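Local coordinates for protein yciO (Escherichia coli, PDB 1K7J), which is of unknown function but belongs to the SUA5 (YrdC-like) family and may bind double-stranded RNA, at residues F99-T104 with I119-P124; F4-P9 with D156-K161; R15-A20 with Q130-A135. One frame throughout, in Å; residues are numbered along the deposited sequence.

Contact 1 (F99-T104 with I119-P124); sequences FILKGT and IGMRVP
The carbonyl oxygen F99 O takes the shortest bond of the contact and a weaker CA-H...O contact beside it. The amide M121 N donates to it over 2.7 Å, tilted from the carbonyl plane, with an N-H...O angle of 161°, and G120 CA adds the CA-H...O contact at 3.5 Å. The return bond from F99 N to M121 O measures 2.8 Å and is nearly straight, so F99 and M121 form an antiparallel hydrogen-bonded pair. L101 and I119 make the second such pair: L101 N reaches I119 O at 3.2 Å, and I119 N reaches L101 O at 2.9 Å. Between them I100 and G120 are a non-hydrogen-bonded pair. Here the I100 chain folds back toward the partner strand, its second torsion turned to -51°, and lays CD1 against the backbone at 3.5 Å from G120 CA. On the other face stand F99, L101, I119 and M121. L101 crosses M121 at about a right angle, and its CD1 meets M121 CG at 3.9 Å. M121, present as selenomethionine, is bent at its second and third torsions, which carries its selenium end away from strand 97-102 to L75 and Y78 of helix 72-78. F99 and L101 both pack on M89 of helix 83-90. Just beyond the paired residues, I119 CG2 lies 4.1 Å from G103 CA. The short strand segments run at 126° to each other, well off exact antiparallel, so the ladder is strongly twisted. I100 bonds through its backbone to I185 and L187 on the other flank, while I119 touches L67 of strand 66-68. The arrangement is that of two neighbouring antiparallel strands joined by a 14-residue, mostly irregular connection, inside the twisted, helix-covered mixed sheet of a YrdC-like domain.

Contact 2 (F4-P9 with D156-K161); sequences FFYIHP and DPEEIK
The aromatic ring of F4 carries the aliphatic chain of K161 over one face, while its rim meets the backbone oxygen P157 O and, within strand 3-6, Y6 CE1. The Y6 ring in turn has F4 CE1 over one of its faces. This is helix-on-strand packing at the margin of an alpha/beta sheet: 3-6 is an outermost strand within the chain, and helix 157-164 lies beside it, its segment 157-161 almost antiparallel to 4-6. K161 CD makes the CH-pi contact, 3.9 Å from the centroid of the F4 ring and displaced toward the CD2-CE2 side of the rim. The lysine chain is extended through its first three torsions and crosses the ring at about a right angle. A turn at the fourth torsion (chi4 -69°) sets the ammonium group, whose NZ stays 5.9 Å from the F4 centroid, at most a weak cation-pi attraction; NZ also has a long, weak ion pair with E165. CG of F4 lies anti to its backbone N (chi1 -165°), which swings the ring toward the helix, where CE2 comes within 3.8 Å of P157 O, an oxygen that also accepts the helical bond from K161 N. The pyrrolidine of P157 adds a loose apolar touch. E158, bent at its second torsion, brings OE2 to 3.6 Å from F4 CZ and 3.4 Å from Y6 OH, with its carboxylate turned only 23° from the plane of the Y6 ring. Behind these groups, P157 rests on H173 and Y38, and F4 on I171, so both partners also touch the sheet. The first turn of the helix is held by its N-cap residue: D156 OD1 accepts from E158 N at 2.8 Å nearly along its C-O axis and from E159 N at 3.2 Å from above the carboxylate plane.

Contact 3 (R15-A20 with Q130-A135); sequences RLINQA and QALLEA
I17 points toward the facing helix and spreads its branches over A131, L132 and A135. With CG1 anti to the carbonyl carbon (chi1 -71°), CD1 touches both the methyl of A131, 3.8 Å from its CB, and the tip of L132, 3.9 Å from its CD2. The other branch, CG2, turns to the backbone of the partner helix, 3.6 Å from A131 O, and reaches A135 CB at 4.1 Å. L132 leaves its helix at a slant, and only its end swings over; its chain meets I17 obliquely, and CD2 also touches A20 CB at 3.7 Å. The small A131 and A135, one turn apart, offer a shallow surface to the isoleucine, and the axes of the two segments pass 9.2 Å apart at a crossing angle of -59°. At the margin N18 OD1 approaches A135 CB at 4.0 Å, but its hydrogen-bond partner is Q14 NE2 on its own helix. An alanine at I17 would lose both branches and would probably open a gap between the helices, taking from the methyls of A131 and A135 and from the L132 tip the branches packed against them. Helices 14-25 and 127-136 thus lie together on one side of the sheet: A20 and L132 both rest on I172 of strand 170-173, A20 also on L170, while P12 touches I17 and A131.

In the fold
From the N terminus, strand 3-6 gives the first half of contact 2, and helix 14-25 follows with the first half of contact 3, the two touching where I7 packs on L16. The chain then adds three strands of the sheet before reaching strands 97-102 and 118-122, where contact 1 closes a loop of 14 residues. Helix 127-136 completes contact 3 around 109 residues; a probable hydrogen bond from Q130 NE2 to P124 O joins it to contact 1. Helix 157-164 finally closes contact 2 around 146 residues. The loops nest without crossing; contact 1 pairs two neighbouring strands, while contact 2 sets a helix against an outermost strand of the same sheet, their centres 26 Å apart.

Contact 1 (F99-T104 with I119-P124)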
loop_
_atom_site.group_PDB
_atom_site.type_symbol
_atom_site.label_atom_id
_atom_site.label_comp_id
_atom_site.label_asym_id
_atom_site.label_seq_id
_atom_site.Cartn_x
_atom_site.Cartn_y
_atom_site.Cartn_z
ATOM N N PHE A 99 -2.478 2.165 9.094
ATOM C CA PHE A 99 -2.708 3.106 10.180
ATOM C C PHE A 99 -2.896 4.511 9.636
ATOM O O PHE A 99 -2.039 5.016 8.917
ATOM C CB PHE A 99 -1.521 3.079 11.146
ATOM C CG PHE A 99 -1.259 1.724 11.748
ATOM C CD1 PHE A 99 -2.138 1.183 12.679
ATOM C CD2 PHE A 99 -0.132 0.989 11.378
ATOM C CE1 PHE A 99 -1.903 -0.075 13.237
ATOM C CE2 PHE A 99 0.112 -0.270 11.932
ATOM C CZ PHE A 99 -0.780 -0.801 12.864
ATOM N N ILE A 100 -4.016 5.140 9.970
ATOM C CA ILE A 100 -4.264 6.495 9.495
ATOM C C ILE A 100 -3.617 7.486 10.453
ATOM O O ILE A 100 -3.919 7.501 11.648
ATOM C CB ILE A 100 -5.773 6.800 9.390
ATOM C CG1 ILE A 100 -6.463 5.730 8.540
ATOM C CG2 ILE A 100 -5.979 8.185 8.786
ATOM C CD1 ILE A 100 -5.809 5.479 7.202
ATOM N N LEU A 101 -2.720 8.304 9.912
ATOM C CA LEU A 101 -1.997 9.304 10.687
ATOM C C LEU A 101 -1.847 10.579 9.867
ATOM O O LEU A 101 -2.123 10.597 8.669
ATOM C CB LEU A 101 -0.602 8.776 11.041
ATOM C CG LEU A 101 -0.549 7.574 11.987
ATOM C CD1 LEU A 101 0.728 6.789 11.754
ATOM C CD2 LEU A 101 -0.648 8.054 13.429
ATOM N N LYS A 102 -1.419 11.653 10.517
ATOM C CA LYS A 102 -1.204 12.899 9.800
ATOM C C LYS A 102 0.138 12.781 9.088
ATOM O O LYS A 102 1.124 12.337 9.681
ATOM C CB LYS A 102 -1.180 14.081 10.771
ATOM C CG LYS A 102 -2.519 14.347 11.438
ATOM C CD LYS A 102 -2.484 15.615 12.276
ATOM C CE LYS A 102 -2.183 16.839 11.424
ATOM N NZ LYS A 102 -2.175 18.093 12.236
ATOM N N GLY A 103 0.174 13.174 7.818
ATOM C CA GLY A 103 1.408 13.096 7.055
ATOM C C GLY A 103 2.339 14.263 7.315
ATOM O O GLY A 103 1.892 15.378 7.586
ATOM N N THR A 104 3.642 14.010 7.241
ATOM C CA THR A 104 4.629 15.065 7.458
ATOM C C THR A 104 4.895 15.791 6.147
ATOM O O THR A 104 4.296 15.466 5.119
ATOM C CB THR A 104 5.969 14.502 7.965
ATOM O OG1 THR A 104 6.561 13.686 6.945
ATOM C CG2 THR A 104 5.757 13.674 9.219
ATOM N N ILE A 119 -3.140 10.333 5.964
ATOM C CA ILE A 119 -2.783 9.366 4.940
ATOM C C ILE A 119 -2.552 8.035 5.651
ATOM O O ILE A 119 -2.146 8.010 6.815
ATOM C CB ILE A 119 -1.516 9.812 4.157
ATOM C CG1 ILE A 119 -1.232 8.828 3.019
ATOM C CG2 ILE A 119 -0.328 9.946 5.098
ATOM C CD1 ILE A 119 -0.292 9.382 1.957
ATOM N N GLY A 120 -2.846 6.937 4.965
ATOM C CA GLY A 120 -2.672 5.626 5.562
ATOM C C GLY A 120 -1.234 5.160 5.468
ATOM O O GLY A 120 -0.606 5.283 4.415
HETATM N N MSE A 121 -0.710 4.640 6.573
HETATM C CA MSE A 121 0.661 4.150 6.629
HETATM C C MSE A 121 0.584 2.633 6.727
HETATM O O MSE A 121 -0.150 2.094 7.560
HETATM C CB MSE A 121 1.378 4.745 7.839
HETATM C CG MSE A 121 1.302 6.279 7.907
HETATM SE SE MSE A 121 1.941 7.173 6.299
HETATM C CE MSE A 121 3.816 6.781 6.501
ATOM N N ARG A 122 1.347 1.944 5.888
ATOM C CA ARG A 122 1.280 0.489 5.861
ATOM C C ARG A 122 2.629 -0.178 5.619
ATOM O O ARG A 122 3.313 0.122 4.641
ATOM C CB ARG A 122 0.282 0.097 4.769
ATOM C CG ARG A 122 0.029 -1.377 4.532
ATOM C CD ARG A 122 -1.067 -1.477 3.476
ATOM N NE ARG A 122 -1.214 -2.803 2.882
ATOM C CZ ARG A 122 -2.109 -3.087 1.942
ATOM N NH1 ARG A 122 -2.924 -2.137 1.503
ATOM N NH2 ARG A 122 -2.190 -4.314 1.442
ATOM N N VAL A 123 3.009 -1.072 6.527
ATOM C CA VAL A 123 4.261 -1.812 6.412
ATOM C C VAL A 123 3.899 -3.245 6.030
ATOM O O VAL A 123 3.318 -3.975 6.829
ATOM C CB VAL A 123 5.029 -1.842 7.752
ATOM C CG1 VAL A 123 6.308 -2.652 7.604
ATOM C CG2 VAL A 123 5.349 -0.418 8.206
ATOM N N PRO A 124 4.227 -3.662 4.796
ATOM C CA PRO A 124 3.917 -5.022 4.342
ATOM C C PRO A 124 4.893 -6.040 4.925
ATOM O O PRO A 124 6.036 -5.708 5.222
ATOM C CB PRO A 124 4.028 -4.904 2.828
ATOM C CG PRO A 124 5.166 -3.945 2.668
ATOM C CD PRO A 124 4.890 -2.886 3.729
#

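Contact 2 (F4-P9 with D156-K161)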
loop_
_atom_site.group_PDB
_atom_site.type_symbol
_atom_site.label_atom_id
_atom_site.label_comp_id
_atom_site.label_asym_id
_atom_site.label_seq_id
_atom_site.Cartn_x
_atom_site.Cartn_y
_atom_site.Cartn_z
ATOM N N PHE A 4 4.261 -8.426 -17.413
ATOM C CA PHE A 4 3.810 -9.401 -16.422
ATOM C C PHE A 4 5.017 -10.202 -15.929
ATOM O O PHE A 4 5.633 -10.947 -16.694
ATOM C CB PHE A 4 2.766 -10.324 -17.074
ATOM C CG PHE A 4 1.962 -11.141 -16.098
ATOM C CD1 PHE A 4 2.290 -12.468 -15.840
ATOM C CD2 PHE A 4 0.863 -10.588 -15.448
ATOM C CE1 PHE A 4 1.531 -13.233 -14.953
ATOM C CE2 PHE A 4 0.099 -11.345 -14.559
ATOM C CZ PHE A 4 0.433 -12.668 -14.311
ATOM N N PHE A 5 5.356 -10.033 -14.653
ATOM C CA PHE A 5 6.501 -10.724 -14.061
ATOM C C PHE A 5 6.094 -11.835 -13.108
ATOM O O PHE A 5 5.242 -11.637 -12.248
ATOM C CB PHE A 5 7.372 -9.767 -13.236
ATOM C CG PHE A 5 8.101 -8.722 -14.033
ATOM C CD1 PHE A 5 8.085 -8.718 -15.423
ATOM C CD2 PHE A 5 8.818 -7.730 -13.369
ATOM C CE1 PHE A 5 8.777 -7.738 -16.138
ATOM C CE2 PHE A 5 9.508 -6.750 -14.071
ATOM C CZ PHE A 5 9.487 -6.754 -15.460
ATOM N N TYR A 6 6.722 -12.995 -13.249
ATOM C CA TYR A 6 6.472 -14.108 -12.345
ATOM C C TYR A 6 7.614 -14.037 -11.346
ATOM O O TYR A 6 8.752 -14.362 -11.677
ATOM C CB TYR A 6 6.532 -15.438 -13.088
ATOM C CG TYR A 6 5.286 -15.763 -13.867
ATOM C CD1 TYR A 6 4.163 -16.296 -13.232
ATOM C CD2 TYR A 6 5.228 -15.549 -15.241
ATOM C CE1 TYR A 6 3.015 -16.614 -13.951
ATOM C CE2 TYR A 6 4.086 -15.860 -15.969
ATOM C CZ TYR A 6 2.985 -16.394 -15.319
ATOM O OH TYR A 6 1.864 -16.723 -16.044
ATOM N N ILE A 7 7.320 -13.594 -10.128
ATOM C CA ILE A 7 8.354 -13.487 -9.108
ATOM C C ILE A 7 8.088 -14.453 -7.956
ATOM O O ILE A 7 6.976 -14.516 -7.431
ATOM C CB ILE A 7 8.443 -12.036 -8.567
ATOM C CG1 ILE A 7 8.746 -11.075 -9.723
ATOM C CG2 ILE A 7 9.521 -11.939 -7.492
ATOM C CD1 ILE A 7 8.952 -9.626 -9.299
ATOM N N HIS A 8 9.109 -15.220 -7.580
ATOM C CA HIS A 8 8.985 -16.174 -6.480
ATOM C C HIS A 8 8.607 -15.377 -5.234
ATOM O O HIS A 8 9.310 -14.452 -4.845
ATOM C CB HIS A 8 10.315 -16.901 -6.279
ATOM C CG HIS A 8 10.708 -17.757 -7.443
ATOM N ND1 HIS A 8 12.007 -18.156 -7.672
ATOM C CD2 HIS A 8 9.968 -18.295 -8.441
ATOM C CE1 HIS A 8 12.051 -18.901 -8.762
ATOM N NE2 HIS A 8 10.827 -19.001 -9.248
ATOM N N PRO A 9 7.482 -15.730 -4.592
ATOM C CA PRO A 9 7.029 -15.012 -3.394
ATOM C C PRO A 9 7.854 -15.175 -2.125
ATOM O O PRO A 9 7.848 -14.289 -1.264
ATOM C CB PRO A 9 5.602 -15.514 -3.225
ATOM C CG PRO A 9 5.713 -16.933 -3.670
ATOM C CD PRO A 9 6.550 -16.819 -4.932
ATOM N N ASP A 156 -6.261 -12.991 -7.303
ATOM C CA ASP A 156 -5.851 -13.865 -8.402
ATOM C C ASP A 156 -5.102 -13.036 -9.448
ATOM O O ASP A 156 -5.704 -12.220 -10.146
ATOM C CB ASP A 156 -7.099 -14.492 -9.031
ATOM C CG ASP A 156 -6.777 -15.493 -10.120
ATOM O OD1 ASP A 156 -5.766 -15.313 -10.829
ATOM O OD2 ASP A 156 -7.556 -16.456 -10.277
ATOM N N PRO A 157 -3.780 -13.245 -9.580
ATOM C CA PRO A 157 -2.977 -12.495 -10.550
ATOM C C PRO A 157 -3.412 -12.630 -12.009
ATOM O O PRO A 157 -3.229 -11.706 -12.801
ATOM C CB PRO A 157 -1.558 -13.011 -10.299
ATOM C CG PRO A 157 -1.782 -14.406 -9.826
ATOM C CD PRO A 157 -2.961 -14.260 -8.893
ATOM N N GLU A 158 -3.981 -13.774 -12.368
ATOM C CA GLU A 158 -4.440 -13.966 -13.738
ATOM C C GLU A 158 -5.720 -13.167 -13.973
ATOM O O GLU A 158 -5.930 -12.619 -15.056
ATOM C CB GLU A 158 -4.673 -15.452 -14.022
ATOM C CG GLU A 158 -3.389 -16.239 -14.259
ATOM C CD GLU A 158 -2.556 -15.674 -15.400
ATOM O OE1 GLU A 158 -3.145 -15.243 -16.416
ATOM O OE2 GLU A 158 -1.311 -15.668 -15.290
ATOM N N GLU A 159 -6.573 -13.103 -12.954
ATOM C CA GLU A 159 -7.815 -12.342 -13.044
ATOM C C GLU A 159 -7.436 -10.866 -13.146
ATOM O O GLU A 159 -8.043 -10.103 -13.897
ATOM C CB GLU A 159 -8.676 -12.590 -11.799
ATOM C CG GLU A 159 -10.025 -11.865 -11.766
ATOM C CD GLU A 159 -9.911 -10.390 -11.411
ATOM O OE1 GLU A 159 -9.209 -10.061 -10.429
ATOM O OE2 GLU A 159 -10.537 -9.559 -12.106
ATOM N N ILE A 160 -6.413 -10.473 -12.391
ATOM C CA ILE A 160 -5.943 -9.094 -12.399
ATOM C C ILE A 160 -5.426 -8.719 -13.788
ATOM O O ILE A 160 -5.690 -7.623 -14.286
ATOM C CB ILE A 160 -4.827 -8.893 -11.347
ATOM C CG1 ILE A 160 -5.428 -9.038 -9.942
ATOM C CG2 ILE A 160 -4.172 -7.530 -11.526
ATOM C CD1 ILE A 160 -4.414 -8.976 -8.819
ATOM N N LYS A 161 -4.698 -9.639 -14.411
ATOM C CA LYS A 161 -4.160 -9.411 -15.748
ATOM C C LYS A 161 -5.309 -9.211 -16.736
ATOM O O LYS A 161 -5.279 -8.296 -17.559
ATOM C CB LYS A 161 -3.294 -10.602 -16.171
ATOM C CG LYS A 161 -2.632 -10.469 -17.540
ATOM C CD LYS A 161 -1.672 -11.633 -17.776
ATOM C CE LYS A 161 -0.940 -11.525 -19.108
ATOM N NZ LYS A 161 -1.843 -11.715 -20.277
#

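Contact 3 (R15-A20 with Q130-A135)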
loop_
_atom_site.group_PDB
_atom_site.type_symbol
_atom_site.label_atom_id
_atom_site.label_comp_id
_atom_site.label_asym_id
_atom_site.label_seq_id
_atom_site.Cartn_x
_atom_site.Cartn_y
_atom_site.Cartn_z
ATOM N N ARG A 15 16.715 -9.528 -9.934
ATOM C CA ARG A 15 16.682 -8.957 -11.277
ATOM C C ARG A 15 15.299 -8.414 -11.634
ATOM O O ARG A 15 15.179 -7.325 -12.198
ATOM C CB ARG A 15 17.098 -10.011 -12.306
ATOM C CG ARG A 15 17.031 -9.541 -13.747
ATOM C CD ARG A 15 17.399 -10.668 -14.697
ATOM N NE ARG A 15 16.439 -11.768 -14.639
ATOM C CZ ARG A 15 15.467 -11.965 -15.524
ATOM N NH1 ARG A 15 15.320 -11.135 -16.549
ATOM N NH2 ARG A 15 14.637 -12.993 -15.380
ATOM N N LEU A 16 14.258 -9.174 -11.304
ATOM C CA LEU A 16 12.895 -8.752 -11.615
ATOM C C LEU A 16 12.423 -7.655 -10.664
ATOM O O LEU A 16 11.681 -6.757 -11.062
ATOM C CB LEU A 16 11.949 -9.956 -11.583
ATOM C CG LEU A 16 12.276 -11.007 -12.652
ATOM C CD1 LEU A 16 11.291 -12.163 -12.575
ATOM C CD2 LEU A 16 12.235 -10.358 -14.032
ATOM N N ILE A 17 12.858 -7.726 -9.410
ATOM C CA ILE A 17 12.505 -6.696 -8.439
ATOM C C ILE A 17 13.102 -5.378 -8.932
ATOM O O ILE A 17 12.433 -4.343 -8.937
ATOM C CB ILE A 17 13.084 -7.018 -7.039
ATOM C CG1 ILE A 17 12.333 -8.200 -6.422
ATOM C CG2 ILE A 17 12.999 -5.792 -6.133
ATOM C CD1 ILE A 17 10.863 -7.915 -6.118
ATOM N N ASN A 18 14.361 -5.420 -9.360
ATOM C CA ASN A 18 15.023 -4.215 -9.848
ATOM C C ASN A 18 14.324 -3.646 -11.079
ATOM O O ASN A 18 14.121 -2.435 -11.179
ATOM C CB ASN A 18 16.500 -4.493 -10.154
ATOM C CG ASN A 18 17.329 -4.681 -8.893
ATOM O OD1 ASN A 18 16.876 -4.376 -7.789
ATOM N ND2 ASN A 18 18.555 -5.172 -9.054
ATOM N N GLN A 19 13.946 -4.512 -12.014
ATOM C CA GLN A 19 13.253 -4.044 -13.208
ATOM C C GLN A 19 11.916 -3.404 -12.836
ATOM O O GLN A 19 11.516 -2.398 -13.421
ATOM C CB GLN A 19 13.030 -5.197 -14.190
ATOM C CG GLN A 19 14.279 -5.584 -14.961
ATOM C CD GLN A 19 14.026 -6.702 -15.952
ATOM O OE1 GLN A 19 13.050 -6.671 -16.702
ATOM N NE2 GLN A 19 14.914 -7.691 -15.970
ATOM N N ALA A 20 11.231 -3.984 -11.855
ATOM C CA ALA A 20 9.950 -3.448 -11.411
ATOM C C ALA A 20 10.153 -2.053 -10.829
ATOM O O ALA A 20 9.390 -1.131 -11.113
ATOM C CB ALA A 20 9.330 -4.369 -10.362
ATOM N N GLN A 130 8.529 -6.190 0.416
ATOM C CA GLN A 130 9.695 -5.702 1.138
ATOM C C GLN A 130 10.876 -5.489 0.192
ATOM O O GLN A 130 11.603 -4.503 0.314
ATOM C CB GLN A 130 10.080 -6.676 2.251
ATOM C CG GLN A 130 9.304 -6.456 3.546
ATOM C CD GLN A 130 9.647 -5.130 4.198
ATOM O OE1 GLN A 130 10.818 -4.780 4.328
ATOM N NE2 GLN A 130 8.628 -4.391 4.621
ATOM N N ALA A 131 11.054 -6.402 -0.760
ATOM C CA ALA A 131 12.149 -6.287 -1.717
ATOM C C ALA A 131 11.968 -5.049 -2.596
ATOM O O ALA A 131 12.928 -4.331 -2.878
ATOM C CB ALA A 131 12.229 -7.548 -2.584
ATOM N N LEU A 132 10.735 -4.797 -3.028
ATOM C CA LEU A 132 10.459 -3.629 -3.858
ATOM C C LEU A 132 10.802 -2.348 -3.099
ATOM O O LEU A 132 11.441 -1.440 -3.640
ATOM C CB LEU A 132 8.981 -3.606 -4.272
ATOM C CG LEU A 132 8.524 -4.666 -5.282
ATOM C CD1 LEU A 132 7.001 -4.641 -5.410
ATOM C CD2 LEU A 132 9.177 -4.405 -6.634
ATOM N N LEU A 133 10.384 -2.276 -1.840
ATOM C CA LEU A 133 10.648 -1.092 -1.032
ATOM C C LEU A 133 12.136 -0.911 -0.770
ATOM O O LEU A 133 12.647 0.203 -0.829
ATOM C CB LEU A 133 9.871 -1.171 0.283
ATOM C CG LEU A 133 8.351 -1.140 0.089
ATOM C CD1 LEU A 133 7.661 -1.367 1.424
ATOM C CD2 LEU A 133 7.927 0.194 -0.532
ATOM N N GLU A 134 12.836 -2.005 -0.488
ATOM C CA GLU A 134 14.271 -1.923 -0.241
ATOM C C GLU A 134 14.985 -1.357 -1.465
ATOM O O GLU A 134 15.878 -0.519 -1.344
ATOM C CB GLU A 134 14.842 -3.305 0.083
ATOM C CG GLU A 134 16.300 -3.274 0.520
ATOM C CD GLU A 134 16.868 -4.662 0.753
ATOM O OE1 GLU A 134 16.162 -5.503 1.350
ATOM O OE2 GLU A 134 18.024 -4.909 0.347
ATOM N N ALA A 135 14.590 -1.816 -2.648
ATOM C CA ALA A 135 15.212 -1.350 -3.881
ATOM C C ALA A 135 14.819 0.088 -4.212
ATOM O O ALA A 135 15.642 0.861 -4.709
ATOM C CB ALA A 135 14.837 -2.275 -5.036
#